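Local coordinates for protein tRNA-5-methyluridine(54) 2-sulfurtransferase (Pyrococcus horikoshii, PDB 3VRH) that catalyses the ATP-dependent 2-thiolation of 5-methyluridine in the T loop of tRNAs, with a [4Fe-4S] cluster as cofactor, at residues C128-L133 and K288-K293; K135-N140 and K273-P278. One frame throughout, in Å; residues are numbered along the deposited sequence.

Both contacts lie along helix 127-145 of the PP-loop family region, and their centres are 10 Å apart on the same side of the chain's centre. Residues 128-133 meet the end of helix 285-290 in contact 1, and residues 135-140, about two turns further along the same helix, meet the loop 273-278 in contact 2. Along the chain, contact 2 is nested inside contact 1. The two also touch through I274, whose CG1 packs 3.6 Å from L292 O. The C-terminal zinc-binding module is thus laid along a helix that also carries the cluster ligands C128 and C131 and the ATP-binding K135, linking the second zinc site structurally to the catalytic region.

Contact 1. Residues C128-L133 and K288-K293; sequences CSYCGL and KFWGLK
Y130 and F289 make the tight part of this contact. F289 CZ lies 3.4 Å from Y130 CG, over one face of the tyrosine ring but displaced toward its rim. The planes are inclined by 29° and the centroids are 5.0 Å apart, so the rings are slid past each other with little overlap. The slip places Y130 CB over the face of F289, 4.0 Å from its centroid, a CH-pi contact. Y130 reaches this position with CG between the backbone N and the carbonyl carbon (chi1 67°). On the other segment W290 backs F289, whose CE2 stands 3.5 Å above the indole plane. Y130 OH accepts a hydrogen bond from G119 N, and W290 NE1 is hydrogen-bonded to T134 OG1. Here helix 285-290 ends in a Schellman motif with G291 as C-prime residue: its phi is positive, L292 N turns back to C287 O, and G291 N bonds weakly to K288 O. C287 is a ligand of the second zinc, while C128 and C131, flanking Y130, are [4Fe-4S] ligands, although C128 is in a disulfide with C220 in this crystal form. Replacing Y130 with an alanine would probably leave F289 CZ without the ring it leans on and G119 N without its acceptor. The remaining approaches are looser: L133 CD2 comes obliquely to F289 CB at 4.1 Å, and W290 CZ2 stays 4.4 Å from Y130 CD1. Beyond them the chain passes to the exposed G291, and no hydrogen bond crosses between the segments.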
# COMPACT_ATOMS: atom_id res chain seq x y z
N CYS A 128 -21.65 -10.82 4.13
CA CYS A 128 -21.21 -10.12 2.93
C CYS A 128 -20.15 -10.89 2.14
O CYS A 128 -19.97 -10.65 0.94
CB CYS A 128 -20.77 -8.69 3.27
SG CYS A 128 -22.15 -7.71 3.95
N SER A 129 -19.47 -11.82 2.80
CA SER A 129 -18.45 -12.62 2.13
C SER A 129 -19.03 -13.75 1.26
O SER A 129 -18.61 -13.93 0.10
CB SER A 129 -17.46 -13.21 3.15
OG SER A 129 -16.65 -14.18 2.51
N TYR A 130 -19.96 -14.53 1.81
CA TYR A 130 -20.66 -15.48 0.96
C TYR A 130 -21.64 -14.76 0.01
O TYR A 130 -21.99 -15.29 -1.03
CB TYR A 130 -21.31 -16.65 1.73
CG TYR A 130 -22.47 -16.35 2.66
CD1 TYR A 130 -23.79 -16.32 2.20
CD2 TYR A 130 -22.26 -16.16 4.02
CE1 TYR A 130 -24.85 -16.09 3.06
CE2 TYR A 130 -23.30 -15.93 4.88
CZ TYR A 130 -24.59 -15.89 4.41
OH TYR A 130 -25.63 -15.65 5.30
N CYS A 131 -22.02 -13.53 0.37
CA CYS A 131 -22.79 -12.68 -0.53
C CYS A 131 -22.02 -12.43 -1.81
O CYS A 131 -22.57 -12.57 -2.91
CB CYS A 131 -23.15 -11.35 0.12
SG CYS A 131 -24.23 -10.29 -0.92
N GLY A 132 -20.75 -12.07 -1.66
CA GLY A 132 -19.86 -11.80 -2.79
C GLY A 132 -19.68 -13.00 -3.71
O GLY A 132 -19.79 -12.87 -4.94
N LEU A 133 -19.40 -14.16 -3.11
CA LEU A 133 -19.31 -15.43 -3.84
C LEU A 133 -20.59 -15.66 -4.65
O LEU A 133 -20.56 -15.87 -5.86
CB LEU A 133 -19.10 -16.59 -2.86
CG LEU A 133 -19.32 -18.05 -3.32
CD1 LEU A 133 -18.28 -18.50 -4.36
CD2 LEU A 133 -19.39 -19.06 -2.14
N LYS A 288 -20.69 -26.13 -3.59
CA LYS A 288 -20.37 -26.74 -2.30
C LYS A 288 -20.97 -25.94 -1.15
O LYS A 288 -21.57 -26.51 -0.23
CB LYS A 288 -18.85 -26.91 -2.11
CG LYS A 288 -18.24 -27.97 -3.02
CD LYS A 288 -16.73 -28.11 -2.85
CE LYS A 288 -16.39 -29.03 -1.68
NZ LYS A 288 -14.92 -29.14 -1.46
N PHE A 289 -20.83 -24.62 -1.19
CA PHE A 289 -21.37 -23.78 -0.12
C PHE A 289 -22.88 -23.95 0.01
O PHE A 289 -23.40 -24.14 1.10
CB PHE A 289 -21.03 -22.30 -0.33
CG PHE A 289 -21.68 -21.40 0.68
CD1 PHE A 289 -21.09 -21.19 1.92
CD2 PHE A 289 -22.89 -20.77 0.40
CE1 PHE A 289 -21.69 -20.38 2.87
CE2 PHE A 289 -23.50 -19.95 1.34
CZ PHE A 289 -22.89 -19.75 2.58
N TRP A 290 -23.58 -23.88 -1.12
CA TRP A 290 -25.04 -23.93 -1.11
C TRP A 290 -25.57 -25.37 -1.01
O TRP A 290 -26.77 -25.60 -0.81
CB TRP A 290 -25.62 -23.16 -2.33
CG TRP A 290 -25.53 -21.68 -2.12
CD1 TRP A 290 -24.65 -20.81 -2.71
CD2 TRP A 290 -26.28 -20.90 -1.18
NE1 TRP A 290 -24.84 -19.54 -2.22
CE2 TRP A 290 -25.84 -19.57 -1.28
CE3 TRP A 290 -27.30 -21.20 -0.27
CZ2 TRP A 290 -26.37 -18.54 -0.51
CZ3 TRP A 290 -27.84 -20.18 0.50
CH2 TRP A 290 -27.37 -18.87 0.37
N GLY A 291 -24.65 -26.34 -1.11
CA GLY A 291 -25.01 -27.74 -1.01
C GLY A 291 -25.97 -28.13 -2.12
O GLY A 291 -27.02 -28.73 -1.88
N LEU A 292 -25.60 -27.77 -3.34
CA LEU A 292 -26.46 -27.94 -4.49
C LEU A 292 -26.12 -29.22 -5.20
O LEU A 292 -24.95 -29.53 -5.45
CB LEU A 292 -26.29 -26.77 -5.46
CG LEU A 292 -26.81 -25.44 -4.92
CD1 LEU A 292 -26.53 -24.35 -5.92
CD2 LEU A 292 -28.30 -25.52 -4.63
N LYS A 293 -27.17 -29.97 -5.54
CA LYS A 293 -27.00 -31.22 -6.26
C LYS A 293 -27.41 -31.02 -7.72
O LYS A 293 -27.18 -31.89 -8.56
CB LYS A 293 -27.84 -32.33 -5.61
CG LYS A 293 -27.57 -32.55 -4.12
CD LYS A 293 -26.21 -33.20 -3.86
CE LYS A 293 -26.07 -33.60 -2.39
NZ LYS A 293 -25.01 -34.63 -2.16

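Contact 2. Residues K135-N140 and K273-P278; sequences KRYIMN and KICRMP. With ZN (zinc ion), chain C.
C275 is the first residue of 273-278 to meet the helix, its sulfur lying at the edge of the Y137 ring and near its plane. The SG is 5.0 Å from the ring centroid and 86° off the normal, a sulfur-aromatic contact. The modelled approach of SG to the tyrosine hydroxyl is too close, so its exact place is doubtful. The same SG binds zinc at 2.6 Å. R276 follows with positive phi and its CB directed away from the helix; its NH1 forms a salt bridge with E295, and the turn returns the chain to the helix at M277. The backbone N of M277 donates to C275 SG at 3.3 Å, subject to the same uncertainty. M277 CB lies 4.1 Å from Y137 CE2, approaching the ring obliquely, and its CG is 3.9 Å from Y137 OH. Bends at chi2 (-56°) and chi3 (-71°) fold the thioether back, bringing CE within 3.3 Å of N140 ND2. That amide is fixed from outside the segments, N140 OD1 accepting from I190 N and ND2 donating to K188 O. P278 then packs on K188 and F189. Y137 also stacks with F286 of helix 285-290, so the ring meets that helix as well as the zinc loop. C272 and C275, with C284 and C287, form two CxxC pairs, the pattern of a four-cysteine zinc site, probably a structural one.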
# COMPACT_ATOMS: atom_id res chain seq x y z
N LYS A 135 -23.07 -13.66 -5.44
CA LYS A 135 -23.44 -12.67 -6.43
C LYS A 135 -22.60 -12.80 -7.71
O LYS A 135 -23.13 -12.71 -8.83
CB LYS A 135 -23.35 -11.25 -5.84
CG LYS A 135 -23.80 -10.17 -6.83
CD LYS A 135 -23.54 -8.73 -6.29
CE LYS A 135 -24.03 -7.68 -7.30
NZ LYS A 135 -23.81 -6.26 -6.87
N ARG A 136 -21.30 -13.01 -7.55
CA ARG A 136 -20.39 -13.11 -8.70
C ARG A 136 -20.76 -14.33 -9.54
O ARG A 136 -20.71 -14.29 -10.76
CB ARG A 136 -18.91 -13.19 -8.26
CG ARG A 136 -18.22 -11.80 -8.15
CD ARG A 136 -16.72 -11.86 -7.77
NE ARG A 136 -16.49 -12.53 -6.48
CZ ARG A 136 -16.61 -11.93 -5.30
NH1 ARG A 136 -16.96 -10.65 -5.22
NH2 ARG A 136 -16.39 -12.61 -4.18
N TYR A 137 -21.14 -15.41 -8.86
CA TYR A 137 -21.48 -16.64 -9.55
C TYR A 137 -22.74 -16.44 -10.37
O TYR A 137 -22.79 -16.83 -11.55
CB TYR A 137 -21.70 -17.78 -8.55
CG TYR A 137 -22.18 -19.07 -9.22
CD1 TYR A 137 -23.53 -19.34 -9.35
CD2 TYR A 137 -21.27 -20.00 -9.71
CE1 TYR A 137 -23.97 -20.50 -9.96
CE2 TYR A 137 -21.70 -21.17 -10.31
CZ TYR A 137 -23.06 -21.41 -10.44
OH TYR A 137 -23.51 -22.56 -11.04
N ILE A 138 -23.75 -15.85 -9.75
CA ILE A 138 -25.04 -15.66 -10.41
C ILE A 138 -24.91 -14.71 -11.60
O ILE A 138 -25.50 -14.95 -12.64
CB ILE A 138 -26.11 -15.14 -9.44
CG1 ILE A 138 -26.43 -16.21 -8.39
CG2 ILE A 138 -27.38 -14.74 -10.20
CD1 ILE A 138 -27.48 -15.78 -7.36
N MET A 139 -24.11 -13.65 -11.44
CA MET A 139 -23.90 -12.69 -12.52
C MET A 139 -23.32 -13.42 -13.71
O MET A 139 -23.77 -13.23 -14.84
CB MET A 139 -22.92 -11.58 -12.12
CG MET A 139 -23.45 -10.52 -11.18
SD MET A 139 -22.05 -9.59 -10.52
CE MET A 139 -21.30 -9.04 -12.04
N ASN A 140 -22.31 -14.24 -13.45
CA ASN A 140 -21.65 -14.93 -14.53
C ASN A 140 -22.50 -16.02 -15.17
O ASN A 140 -22.57 -16.09 -16.37
CB ASN A 140 -20.30 -15.50 -14.09
CG ASN A 140 -19.57 -16.20 -15.22
OD1 ASN A 140 -19.07 -15.56 -16.15
ND2 ASN A 140 -19.53 -17.50 -15.16
N LYS A 273 -18.95 -30.53 -11.39
CA LYS A 273 -19.75 -31.75 -11.54
C LYS A 273 -21.25 -31.52 -11.35
O LYS A 273 -22.06 -32.43 -11.54
CB LYS A 273 -19.29 -32.84 -10.56
CG LYS A 273 -17.85 -33.31 -10.77
CD LYS A 273 -17.54 -34.61 -10.03
CE LYS A 273 -16.26 -35.25 -10.56
NZ LYS A 273 -15.90 -36.54 -9.89
N ILE A 274 -21.61 -30.30 -10.95
CA ILE A 274 -23.01 -29.99 -10.70
C ILE A 274 -23.59 -29.05 -11.75
O ILE A 274 -24.65 -29.33 -12.32
CB ILE A 274 -23.24 -29.40 -9.29
CG1 ILE A 274 -22.88 -30.44 -8.23
CG2 ILE A 274 -24.69 -28.99 -9.11
CD1 ILE A 274 -23.55 -31.77 -8.46
N CYS A 275 -22.89 -27.95 -12.01
CA CYS A 275 -23.44 -26.89 -12.84
C CYS A 275 -22.58 -26.65 -14.06
O CYS A 275 -22.94 -25.87 -14.94
CB CYS A 275 -23.53 -25.60 -12.03
SG CYS A 275 -21.90 -24.79 -11.78
N ARG A 276 -21.43 -27.32 -14.09
CA ARG A 276 -20.51 -27.27 -15.23
C ARG A 276 -19.88 -25.90 -15.46
O ARG A 276 -19.33 -25.65 -16.53
CB ARG A 276 -21.18 -27.77 -16.51
CG ARG A 276 -21.43 -29.28 -16.55
CD ARG A 276 -22.08 -29.64 -17.87
NE ARG A 276 -22.89 -28.51 -18.31
CZ ARG A 276 -24.20 -28.40 -18.16
NH1 ARG A 276 -24.91 -29.39 -17.61
NH2 ARG A 276 -24.81 -27.30 -18.57
N MET A 277 -19.95 -25.03 -14.47
CA MET A 277 -19.26 -23.75 -14.55
C MET A 277 -17.87 -23.97 -13.96
O MET A 277 -17.69 -24.88 -13.17
CB MET A 277 -20.04 -22.66 -13.79
CG MET A 277 -21.46 -22.44 -14.35
SD MET A 277 -21.46 -22.05 -16.11
CE MET A 277 -20.79 -20.39 -16.11
N PRO A 278 -16.89 -23.15 -14.38
CA PRO A 278 -15.48 -23.35 -14.00
C PRO A 278 -15.31 -23.67 -12.53
O PRO A 278 -15.96 -23.06 -11.67
CB PRO A 278 -14.82 -22.01 -14.33
CG PRO A 278 -15.89 -21.18 -15.07
CD PRO A 278 -17.04 -22.08 -15.38
ZN ZN C . -21.10 -25.67 -9.49